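Local coordinates for putative uncharacterized protein (Ustilago maydis, PDB 4GNX) that probably serves as a subunit of the heterotrimeric replication protein A complex, binding single-stranded DNA through a row of OB-fold domains, at residues Tyr344-Asn349 with Thr367-Met372; Ala296-Ile301 with Arg394-Met399; Lys19-Ser24 with Thr109-Val114; Tyr4-Leu9 with Leu45-Gly50. All coordinates share one frame; numbering follows the deposited sequence.

Overall arrangement
The four contacts fall into two pairs at distant parts of an elongated, multi-domain chain. Contacts 4 and 3 come first in sequence and cross one another along it: their centres lie about 11 Å apart in the first OB domain, where neighbouring strands 17-30 and 39-46 join them. Contacts 2 and 1 belong to the C-terminal OB domain, centres about 10 Å apart, and share the sheet through strands 290-310 and 341-352; residues 344-372 of contact 1 lie wholly between the two segments of contact 2. Some 50 to 60 Å separates the centres of one pair from those of the other. Bound thymidines touch the second pair, consistent with a protein that lays single-stranded DNA across successive domains.

Contact 1 of 4, residues Tyr344-Asn349 with Thr367-Met372; sequences YILSTN and TQLIGM. With nucleotides of chain G.
Tyr344 OH donates to the backbone carbonyl of Met372, OH to O 2.9 Å, and so ties strand 341-352 of the C-terminal OB fold to the turn that follows helix 363-370. The approach is angled: the phenol comes in at 125° to the Met372 C=O bond and well above the carbonyl plane. Met372 O sits at the edge of the tyrosine ring, as does Thr367 OG1, which is 3.7 Å from Tyr344 CE1. That threonine hydroxyl is engaged elsewhere, bonded to Asn363 O one turn earlier in the helix.

Apolar packing carries on from the phenol down the strand. Ile370 meets the ring obliquely, its CD1 3.7 Å from Tyr344 CE2, and the same methyl also reaches Leu346 CD1 at 3.8 Å. Leu346 holds CG anti to its own backbone nitrogen (chi1 -178°) and splits its two methyls between partners: CD1 touches Ile370, and CD2 meets Leu369 CD2 at 3.9 Å, the two leucine side chains crossing at about a right angle. Ala366 of the same helix packs on both Tyr344 and Leu346. Gly371, with positive phi, takes the chain out of the helix, and Met372 N turns back to Thr367 O at 3.1 Å, which helps to hold the carbonyl that Tyr344 uses.

The strand thus works on two fronts. Tyr344 and Leu346 meet the helix, whereas Ile345 packs on a DNA sugar and Ser347 bonds to a base: Ser347 OG donates to O2 of thymidine DT18 of chain G at 2.8 Å.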
# COMPACT_ATOMS: atom_id res chain seq x y z
N TYR C 344 23.36 -20.30 1.72
CA TYR C 344 22.22 -20.31 0.82
C TYR C 344 22.52 -19.66 -0.52
O TYR C 344 23.25 -18.67 -0.60
CB TYR C 344 20.99 -19.63 1.44
CG TYR C 344 20.26 -20.46 2.49
CD1 TYR C 344 20.16 -20.03 3.81
CD2 TYR C 344 19.68 -21.69 2.16
CE1 TYR C 344 19.49 -20.78 4.77
CE2 TYR C 344 19.02 -22.44 3.11
CZ TYR C 344 18.94 -21.98 4.41
OH TYR C 344 18.28 -22.74 5.35
N ILE C 345 21.94 -20.25 -1.55
CA ILE C 345 21.80 -19.62 -2.87
C ILE C 345 20.34 -19.76 -3.31
O ILE C 345 20.01 -20.41 -4.29
CB ILE C 345 22.79 -20.21 -3.89
CG1 ILE C 345 23.04 -21.70 -3.59
CG2 ILE C 345 24.08 -19.42 -3.82
CD1 ILE C 345 23.90 -22.46 -4.59
N LEU C 346 19.47 -19.13 -2.54
CA LEU C 346 18.04 -19.32 -2.65
C LEU C 346 17.44 -18.88 -3.98
O LEU C 346 17.65 -17.75 -4.44
CB LEU C 346 17.37 -18.54 -1.53
CG LEU C 346 15.85 -18.63 -1.42
CD1 LEU C 346 15.51 -19.63 -0.33
CD2 LEU C 346 15.29 -17.26 -1.08
N SER C 347 16.67 -19.77 -4.59
CA SER C 347 15.89 -19.42 -5.76
C SER C 347 14.40 -19.53 -5.43
O SER C 347 13.88 -20.65 -5.25
CB SER C 347 16.24 -20.34 -6.92
OG SER C 347 16.08 -19.66 -8.15
N THR C 348 13.70 -18.40 -5.35
CA THR C 348 12.31 -18.42 -4.91
C THR C 348 11.32 -17.72 -5.82
O THR C 348 11.54 -16.60 -6.23
CB THR C 348 12.18 -17.83 -3.49
OG1 THR C 348 10.84 -18.04 -3.05
CG2 THR C 348 12.50 -16.34 -3.47
N ASN C 349 10.22 -18.40 -6.13
CA ASN C 349 9.15 -17.84 -6.94
C ASN C 349 8.06 -17.15 -6.10
O ASN C 349 7.39 -17.77 -5.27
CB ASN C 349 8.53 -18.93 -7.82
CG ASN C 349 7.58 -18.38 -8.88
OD1 ASN C 349 6.40 -18.68 -8.87
ND2 ASN C 349 8.11 -17.58 -9.81
N THR C 367 17.81 -17.14 5.32
CA THR C 367 17.69 -17.80 6.63
C THR C 367 16.34 -17.53 7.29
O THR C 367 15.71 -18.45 7.80
CB THR C 367 18.83 -17.44 7.59
OG1 THR C 367 20.07 -17.92 7.06
CG2 THR C 367 18.61 -18.08 8.95
N GLN C 368 15.90 -16.28 7.27
CA GLN C 368 14.59 -15.94 7.80
C GLN C 368 13.48 -16.46 6.90
O GLN C 368 12.37 -16.72 7.35
CB GLN C 368 14.44 -14.44 8.01
CG GLN C 368 14.77 -13.62 6.78
CD GLN C 368 14.11 -12.25 6.79
OE1 GLN C 368 12.94 -12.11 7.20
NE2 GLN C 368 14.85 -11.23 6.34
N LEU C 369 13.77 -16.62 5.62
CA LEU C 369 12.76 -17.17 4.75
C LEU C 369 12.50 -18.64 5.04
O LEU C 369 11.46 -19.16 4.66
CB LEU C 369 13.12 -16.93 3.29
CG LEU C 369 12.26 -15.82 2.67
CD1 LEU C 369 12.54 -14.44 3.27
CD2 LEU C 369 12.45 -15.77 1.17
N ILE C 370 13.42 -19.29 5.74
CA ILE C 370 13.30 -20.72 6.04
C ILE C 370 13.30 -20.97 7.56
O ILE C 370 12.84 -22.02 8.02
CB ILE C 370 14.40 -21.53 5.31
CG1 ILE C 370 14.22 -21.39 3.80
CG2 ILE C 370 14.37 -23.01 5.70
CD1 ILE C 370 15.49 -21.51 3.01
N GLY C 371 13.77 -19.99 8.32
CA GLY C 371 13.72 -20.04 9.79
C GLY C 371 14.82 -20.94 10.29
O GLY C 371 14.68 -21.57 11.34
N MET C 372 15.92 -20.98 9.54
CA MET C 372 16.96 -21.97 9.75
C MET C 372 18.20 -21.59 8.95
O MET C 372 18.08 -21.14 7.81
CB MET C 372 16.45 -23.28 9.23
CG MET C 372 16.90 -24.47 10.01
SD MET C 372 16.23 -25.95 9.25
CE MET C 372 14.47 -25.64 9.44
P DT G 18 13.58 -24.20 -16.27
OP1 DT G 18 14.07 -25.40 -16.98
OP2 DT G 18 12.56 -23.33 -16.91
O5' DT G 18 13.01 -24.67 -14.86
C5' DT G 18 13.69 -25.67 -14.08
C4' DT G 18 13.74 -25.25 -12.62
O4' DT G 18 14.45 -24.00 -12.54
C3' DT G 18 12.38 -25.00 -11.98
O3' DT G 18 11.87 -26.16 -11.29
C2' DT G 18 12.60 -23.81 -11.06
C1' DT G 18 13.96 -23.24 -11.45
N1 DT G 18 13.95 -21.83 -11.87
C2 DT G 18 14.80 -20.97 -11.21
O2 DT G 18 15.52 -21.32 -10.29
N3 DT G 18 14.78 -19.68 -11.66
C4 DT G 18 14.01 -19.17 -12.70
O4 DT G 18 14.10 -17.98 -12.99
C5 DT G 18 13.15 -20.13 -13.36
C7 DT G 18 12.29 -19.66 -14.49
C6 DT G 18 13.17 -21.39 -12.92

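Contact 2 of 4, residues Ala296-Ile301 with Arg394-Met399; sequences ATVVYI and RAANRM. With nucleotides of chain G.
Thr297 turns OG1 beside its backbone nitrogen (chi1 -61°) and Met399 sends CG anti to its own (chi1 -155°), which brings the two side chains together obliquely on one face of the sheet. The methionine bends at its end, and its CE lies 3.7 Å from Thr297 OG1. These two residues form an antiparallel non-hydrogen-bonded pair. Around them the backbones are linked by two bonds, Val298 N to Arg398 O at 2.8 Å and Asn397 N to Val298 O at 2.7 Å. Val298 thus uses both its N-H and its carbonyl on the incoming chain, just where helix 385-395 gives way to strand 398-411.

This pairing puts strand 398-411 beside strand 290-310 in the five-stranded sheet of the C-terminal OB domain. Further along strand 290-310, Val299 and Tyr300 both face Asn349, a classic beta bulge. Before the bulge Val298 CG1 lies 4.1 Å from Ala396 CB; beyond it Ile301 packs with CD1 3.4 Å from Ala395 CB at the end of the helix.

A neighbouring subunit covers the other end: its Leu9 packs on Thr297 and its Arg92 on Met399.

Tyr300 takes its side chain to the DNA instead. Its ring passes alongside the sugar of DT20 of chain G, CD1 3.4 Å from O4', while Tyr300 OH donates to phosphate oxygen OP1 of DT19 of chain G at 2.7 Å, this oxygen lying at the ring edge.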
# COMPACT_ATOMS: atom_id res chain seq x y z
N ALA C 296 4.96 -9.42 -1.77
CA ALA C 296 4.64 -10.67 -2.48
C ALA C 296 4.63 -11.87 -1.56
O ALA C 296 5.12 -11.80 -0.42
CB ALA C 296 5.60 -10.89 -3.63
N THR C 297 4.05 -12.96 -2.05
CA THR C 297 3.91 -14.17 -1.26
C THR C 297 4.85 -15.20 -1.81
O THR C 297 4.89 -15.42 -3.03
CB THR C 297 2.49 -14.74 -1.33
OG1 THR C 297 1.56 -13.78 -0.80
CG2 THR C 297 2.39 -16.00 -0.53
N VAL C 298 5.61 -15.86 -0.92
CA VAL C 298 6.43 -16.95 -1.38
C VAL C 298 5.50 -18.09 -1.76
O VAL C 298 4.74 -18.58 -0.94
CB VAL C 298 7.52 -17.38 -0.36
CG1 VAL C 298 8.19 -18.67 -0.81
CG2 VAL C 298 8.56 -16.29 -0.21
N VAL C 299 5.57 -18.47 -3.03
CA VAL C 299 4.80 -19.57 -3.59
C VAL C 299 5.65 -20.85 -3.78
O VAL C 299 5.11 -21.96 -3.74
CB VAL C 299 4.18 -19.12 -4.92
CG1 VAL C 299 4.07 -20.25 -5.92
CG2 VAL C 299 2.84 -18.46 -4.68
N TYR C 300 6.95 -20.70 -4.01
CA TYR C 300 7.84 -21.86 -4.23
C TYR C 300 9.30 -21.56 -3.94
O TYR C 300 9.81 -20.49 -4.29
CB TYR C 300 7.73 -22.38 -5.67
CG TYR C 300 8.57 -23.62 -5.96
CD1 TYR C 300 8.19 -24.87 -5.47
CD2 TYR C 300 9.75 -23.53 -6.71
CE1 TYR C 300 8.95 -26.01 -5.72
CE2 TYR C 300 10.51 -24.67 -6.96
CZ TYR C 300 10.11 -25.90 -6.47
OH TYR C 300 10.87 -27.03 -6.71
N ILE C 301 9.96 -22.52 -3.30
CA ILE C 301 11.42 -22.52 -3.13
C ILE C 301 11.99 -23.73 -3.85
O ILE C 301 11.53 -24.84 -3.66
CB ILE C 301 11.82 -22.53 -1.64
CG1 ILE C 301 11.12 -21.36 -0.93
CG2 ILE C 301 13.32 -22.36 -1.52
CD1 ILE C 301 10.67 -21.65 0.48
N ARG C 394 6.71 -25.42 4.34
CA ARG C 394 6.25 -24.54 5.42
C ARG C 394 6.68 -23.11 5.19
O ARG C 394 6.08 -22.18 5.72
CB ARG C 394 6.82 -25.01 6.76
CG ARG C 394 6.17 -24.45 8.02
CD ARG C 394 6.81 -25.03 9.29
NE ARG C 394 6.69 -26.49 9.38
CZ ARG C 394 7.71 -27.36 9.38
NH1 ARG C 394 8.97 -26.93 9.31
NH2 ARG C 394 7.47 -28.66 9.46
N ALA C 395 7.73 -22.93 4.39
CA ALA C 395 8.31 -21.62 4.16
C ALA C 395 7.51 -20.84 3.13
O ALA C 395 7.54 -19.60 3.09
CB ALA C 395 9.73 -21.76 3.70
N ALA C 396 6.79 -21.56 2.28
CA ALA C 396 5.95 -20.91 1.30
C ALA C 396 4.65 -20.51 1.99
O ALA C 396 4.47 -20.76 3.19
CB ALA C 396 5.70 -21.85 0.13
N ASN C 397 3.74 -19.89 1.23
CA ASN C 397 2.48 -19.35 1.75
C ASN C 397 2.72 -18.31 2.83
O ASN C 397 1.94 -18.21 3.79
CB ASN C 397 1.54 -20.47 2.25
CG ASN C 397 0.09 -20.00 2.39
OD1 ASN C 397 -0.25 -18.91 1.98
ND2 ASN C 397 -0.76 -20.83 2.99
N ARG C 398 3.79 -17.52 2.68
CA ARG C 398 4.13 -16.46 3.63
C ARG C 398 4.42 -15.19 2.88
O ARG C 398 4.97 -15.24 1.77
CB ARG C 398 5.34 -16.82 4.47
CG ARG C 398 5.16 -18.04 5.34
CD ARG C 398 5.67 -17.72 6.73
NE ARG C 398 5.97 -18.95 7.44
CZ ARG C 398 5.23 -19.44 8.42
NH1 ARG C 398 4.15 -18.79 8.82
NH2 ARG C 398 5.59 -20.58 8.99
N MET C 399 4.07 -14.06 3.48
CA MET C 399 4.07 -12.76 2.80
C MET C 399 5.15 -11.80 3.28
O MET C 399 5.35 -11.60 4.49
CB MET C 399 2.70 -12.12 2.97
CG MET C 399 2.34 -11.14 1.88
SD MET C 399 0.61 -10.64 1.92
CE MET C 399 -0.21 -12.24 2.09
P DT G 20 5.75 -28.85 -8.74
OP1 DT G 20 5.81 -30.03 -7.85
OP2 DT G 20 5.09 -28.98 -10.07
O5' DT G 20 5.06 -27.63 -7.97
C5' DT G 20 5.69 -26.99 -6.84
C4' DT G 20 4.77 -26.01 -6.14
O4' DT G 20 4.99 -24.66 -6.63
C3' DT G 20 3.27 -26.27 -6.24
O3' DT G 20 2.70 -26.46 -4.94
C2' DT G 20 2.69 -25.01 -6.87
C1' DT G 20 3.88 -24.24 -7.40
N1 DT G 20 4.21 -24.49 -8.82
C2 DT G 20 5.28 -23.81 -9.37
O2 DT G 20 5.95 -23.00 -8.75
N3 DT G 20 5.52 -24.10 -10.69
C4 DT G 20 4.83 -24.99 -11.49
O4 DT G 20 5.17 -25.15 -12.66
C5 DT G 20 3.73 -25.68 -10.85
C7 DT G 20 2.93 -26.66 -11.63
C6 DT G 20 3.48 -25.39 -9.56
P DT G 19 12.60 -27.05 -10.16
OP1 DT G 19 12.40 -26.39 -8.85
OP2 DT G 19 13.98 -27.36 -10.61
O5' DT G 19 11.82 -28.44 -10.08
C5' DT G 19 10.53 -28.64 -10.70
C4' DT G 19 9.43 -28.04 -9.87
O4' DT G 19 9.27 -26.65 -10.20
C3' DT G 19 8.05 -28.64 -10.10
O3' DT G 19 7.26 -28.34 -8.94
C2' DT G 19 7.56 -27.86 -11.30
C1' DT G 19 8.13 -26.47 -11.05
N1 DT G 19 8.57 -25.72 -12.24
C2 DT G 19 8.75 -24.36 -12.11
O2 DT G 19 8.54 -23.75 -11.07
N3 DT G 19 9.17 -23.72 -13.26
C4 DT G 19 9.43 -24.30 -14.49
O4 DT G 19 9.81 -23.60 -15.42
C5 DT G 19 9.23 -25.73 -14.55
C7 DT G 19 9.49 -26.44 -15.84
C6 DT G 19 8.82 -26.36 -13.44

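Contact 3 of 4, residues Lys19-Ser24 with Thr109-Val114; sequences KARVTS and TDATDV
Lys19 and Asp113 make the one salt bridge here, NZ to OD2 3.2 Å, and it is weak as a hydrogen bond. The lysine chain, bent at its second, third and fourth torsions, crosses the aspartate at about a right angle. Its ammonium also reaches back along the loop, NZ lying 3.3 Å from Asp110 O, again a weak bond. One carboxylate, that of Asp113, and the backbone carbonyl of Asp110 therefore meet the lysine's positive charge, each weakly.

The second polar link is made by Arg21, whose NH1 donates weakly to Val114 O at 3.4 Å, the oxygen standing at the edge of the guanidinium and in its plane. CG lies between backbone nitrogen and carbonyl carbon (chi1 84°), and a bend at the third torsion swings the head over to the loop. The firmer partner of this arginine is Asn71 O, which takes NE; Pro115 O receives a weak bond from NH1.

Van der Waals packing centres on Val114, whose two methyls part company. CG2 rests on the lysine, 3.7 Å from Lys19 CD, while CG1 lies against the arginine, 3.5 Å from Arg21 NH1. Ala111 CB adds a touch at Arg21 NH2, 3.8 Å away.

The loop leaving strand 104-107 is thereby laid along strand 17-30 of the first OB domain. That strand runs between 39-46 and 73-77, and Val73 of the latter packs on Lys19, Arg21 and Val114 alike.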
# COMPACT_ATOMS: atom_id res chain seq x y z
N LYS C 19 -17.44 32.56 -2.68
CA LYS C 19 -16.29 33.45 -2.56
C LYS C 19 -15.13 32.64 -2.01
O LYS C 19 -15.14 32.22 -0.85
CB LYS C 19 -16.63 34.60 -1.62
CG LYS C 19 -16.23 35.98 -2.13
CD LYS C 19 -15.02 36.55 -1.39
CE LYS C 19 -15.41 37.37 -0.16
NZ LYS C 19 -15.16 38.84 -0.30
N ALA C 20 -14.12 32.37 -2.85
CA ALA C 20 -13.03 31.47 -2.46
C ALA C 20 -11.66 31.90 -2.98
O ALA C 20 -11.57 32.56 -4.03
CB ALA C 20 -13.35 30.07 -2.95
N ARG C 21 -10.58 31.55 -2.26
CA ARG C 21 -9.25 31.80 -2.83
C ARG C 21 -8.63 30.55 -3.41
O ARG C 21 -8.77 29.47 -2.86
CB ARG C 21 -8.29 32.56 -1.90
CG ARG C 21 -7.53 31.73 -0.89
CD ARG C 21 -6.19 32.36 -0.50
NE ARG C 21 -6.15 33.83 -0.47
CZ ARG C 21 -6.75 34.60 0.43
NH1 ARG C 21 -7.50 34.06 1.39
NH2 ARG C 21 -6.62 35.92 0.36
N VAL C 22 -7.96 30.73 -4.54
CA VAL C 22 -7.26 29.64 -5.21
C VAL C 22 -6.01 29.32 -4.43
O VAL C 22 -5.13 30.15 -4.31
CB VAL C 22 -6.84 30.00 -6.64
CG1 VAL C 22 -6.13 28.82 -7.27
CG2 VAL C 22 -8.04 30.42 -7.49
N THR C 23 -5.95 28.11 -3.88
CA THR C 23 -4.78 27.69 -3.14
C THR C 23 -3.76 27.00 -4.03
O THR C 23 -2.57 27.08 -3.76
CB THR C 23 -5.14 26.74 -2.02
OG1 THR C 23 -5.76 25.60 -2.60
CG2 THR C 23 -6.08 27.42 -1.06
N SER C 24 -4.22 26.30 -5.07
CA SER C 24 -3.30 25.71 -6.04
C SER C 24 -3.96 25.48 -7.38
O SER C 24 -5.18 25.36 -7.48
CB SER C 24 -2.78 24.37 -5.56
OG SER C 24 -3.80 23.40 -5.68
N THR C 109 -12.29 42.28 -4.31
CA THR C 109 -11.45 43.31 -3.72
C THR C 109 -11.30 43.10 -2.21
O THR C 109 -10.32 43.54 -1.62
CB THR C 109 -12.00 44.72 -4.03
OG1 THR C 109 -12.75 44.68 -5.25
CG2 THR C 109 -10.87 45.72 -4.16
N ASP C 110 -12.27 42.42 -1.59
CA ASP C 110 -12.16 42.00 -0.19
C ASP C 110 -11.52 40.62 -0.08
O ASP C 110 -11.98 39.67 -0.73
CB ASP C 110 -13.53 41.94 0.48
CG ASP C 110 -14.18 43.29 0.60
OD1 ASP C 110 -13.94 44.15 -0.27
OD2 ASP C 110 -14.93 43.50 1.58
N ALA C 111 -10.48 40.53 0.73
CA ALA C 111 -9.82 39.25 1.02
C ALA C 111 -10.02 38.83 2.48
O ALA C 111 -9.69 37.71 2.86
CB ALA C 111 -8.33 39.33 0.67
N THR C 112 -10.59 39.73 3.29
CA THR C 112 -10.71 39.54 4.74
C THR C 112 -11.67 38.43 5.19
O THR C 112 -11.41 37.75 6.19
CB THR C 112 -11.06 40.86 5.45
OG1 THR C 112 -11.91 41.64 4.60
CG2 THR C 112 -9.79 41.65 5.75
N ASP C 113 -12.77 38.23 4.46
CA ASP C 113 -13.72 37.15 4.77
C ASP C 113 -13.04 35.80 4.59
O ASP C 113 -13.24 34.88 5.40
CB ASP C 113 -14.94 37.17 3.85
CG ASP C 113 -15.14 38.48 3.11
OD1 ASP C 113 -14.16 39.23 2.90
OD2 ASP C 113 -16.29 38.75 2.72
N VAL C 114 -12.26 35.68 3.53
CA VAL C 114 -11.63 34.43 3.14
C VAL C 114 -10.33 34.18 3.91
O VAL C 114 -9.47 35.05 3.97
CB VAL C 114 -11.32 34.41 1.62
CG1 VAL C 114 -10.88 33.02 1.18
CG2 VAL C 114 -12.53 34.85 0.83

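Contact 4 of 4, residues Tyr4-Leu9 with Leu45-Gly50; sequences YPIEGL and LLDDSG
The Asp47 carboxylate has Ile6 CD1 over one face, 3.5 Å from Asp47 CG, while Ser49 N approaches from the opposite face to bond OD1. At its edges the two oxygens divide the work. OD2 takes the Ile6 amide on its syn lone pair, N to OD2 3.0 Å. OD1 receives Gly50 N nearly along its C-O bond and the Ser49 hydroxyl on the syn side, about 20° out of plane, with Ser49 OG 2.6 Å from Asp47 OD1. Bonding to the amides two and three residues ahead makes this an Asx turn extended to an Asx motif, and it holds the carboxylate against rotation.

Ser49 carries the contact onward: its chi1 of 60° sets OG where it accepts Glu7 N at 3.1 Å, in a nearly straight bond (171°), while giving its own proton to Asp47. Pro5 CB lies 3.4 Å from the same OG.

A backbone bond from Asp47 N to Gly50 O, with a weak one in return, closes the turn linking antiparallel strands 39-46 and 51-57 of the first OB domain. Against it sits the short 3-10 segment 6-8 that precedes strand 17-30, with Ile6 reaching in to Ala20 of that strand and Ile52 of strand 51-57.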
# COMPACT_ATOMS: atom_id res chain seq x y z
N TYR C 4 -22.96 31.20 -1.11
CA TYR C 4 -22.90 29.95 -0.35
C TYR C 4 -21.50 29.71 0.21
O TYR C 4 -20.51 30.03 -0.45
CB TYR C 4 -23.25 28.77 -1.27
CG TYR C 4 -24.72 28.47 -1.42
CD1 TYR C 4 -25.23 27.21 -1.04
CD2 TYR C 4 -25.61 29.43 -1.93
CE1 TYR C 4 -26.59 26.92 -1.17
CE2 TYR C 4 -26.96 29.15 -2.06
CZ TYR C 4 -27.45 27.90 -1.68
OH TYR C 4 -28.80 27.64 -1.82
N PRO C 5 -21.41 29.13 1.43
CA PRO C 5 -20.17 28.49 1.87
C PRO C 5 -19.92 27.30 0.97
O PRO C 5 -20.88 26.73 0.45
CB PRO C 5 -20.52 27.97 3.27
CG PRO C 5 -22.00 27.77 3.24
CD PRO C 5 -22.49 28.94 2.42
N ILE C 6 -18.65 26.94 0.80
CA ILE C 6 -18.26 25.77 -0.03
C ILE C 6 -18.90 24.47 0.47
O ILE C 6 -19.44 23.70 -0.33
CB ILE C 6 -16.74 25.63 -0.12
CG1 ILE C 6 -16.22 26.63 -1.15
CG2 ILE C 6 -16.35 24.21 -0.52
CD1 ILE C 6 -14.74 26.88 -1.09
N GLU C 7 -18.85 24.25 1.78
CA GLU C 7 -19.45 23.08 2.40
C GLU C 7 -20.95 22.96 2.17
O GLU C 7 -21.55 21.91 2.40
CB GLU C 7 -19.14 23.10 3.88
CG GLU C 7 -17.86 22.37 4.16
CD GLU C 7 -18.02 20.88 3.91
OE1 GLU C 7 -18.88 20.27 4.61
OE2 GLU C 7 -17.30 20.33 3.03
N GLY C 8 -21.54 24.05 1.71
CA GLY C 8 -22.94 24.11 1.43
C GLY C 8 -23.33 23.59 0.07
O GLY C 8 -24.49 23.32 -0.15
N LEU C 9 -22.37 23.42 -0.83
CA LEU C 9 -22.64 23.03 -2.22
C LEU C 9 -23.05 21.58 -2.44
O LEU C 9 -22.56 20.66 -1.79
CB LEU C 9 -21.40 23.28 -3.07
CG LEU C 9 -20.76 24.67 -3.01
CD1 LEU C 9 -19.35 24.59 -3.62
CD2 LEU C 9 -21.65 25.72 -3.68
N LEU C 45 -9.75 25.22 -4.16
CA LEU C 45 -10.40 26.41 -3.60
C LEU C 45 -10.68 26.26 -2.11
O LEU C 45 -11.04 25.18 -1.64
CB LEU C 45 -11.72 26.68 -4.32
CG LEU C 45 -11.62 26.86 -5.83
CD1 LEU C 45 -13.00 26.73 -6.41
CD2 LEU C 45 -11.04 28.23 -6.12
N LEU C 46 -10.55 27.37 -1.39
CA LEU C 46 -10.66 27.39 0.06
C LEU C 46 -11.51 28.55 0.58
O LEU C 46 -11.41 29.68 0.09
CB LEU C 46 -9.25 27.51 0.66
CG LEU C 46 -9.17 27.88 2.14
CD1 LEU C 46 -9.38 26.65 3.02
CD2 LEU C 46 -7.85 28.58 2.45
N ASP C 47 -12.34 28.26 1.58
CA ASP C 47 -12.96 29.30 2.39
C ASP C 47 -13.12 28.87 3.85
O ASP C 47 -12.60 27.82 4.26
CB ASP C 47 -14.28 29.81 1.76
CG ASP C 47 -15.42 28.78 1.82
OD1 ASP C 47 -15.34 27.78 2.56
OD2 ASP C 47 -16.43 28.99 1.11
N ASP C 48 -13.82 29.69 4.64
CA ASP C 48 -14.15 29.42 6.04
C ASP C 48 -14.72 28.02 6.25
O ASP C 48 -14.42 27.37 7.24
CB ASP C 48 -15.19 30.41 6.56
CG ASP C 48 -15.17 31.73 5.80
OD1 ASP C 48 -14.84 31.74 4.58
OD2 ASP C 48 -15.50 32.77 6.43
N SER C 49 -15.56 27.58 5.31
CA SER C 49 -16.26 26.32 5.48
C SER C 49 -15.44 25.12 5.05
O SER C 49 -15.64 24.02 5.57
CB SER C 49 -17.62 26.34 4.77
OG SER C 49 -17.48 26.56 3.39
N GLY C 50 -14.51 25.32 4.12
CA GLY C 50 -13.69 24.21 3.66
C GLY C 50 -13.12 24.36 2.27
O GLY C 50 -13.02 25.47 1.74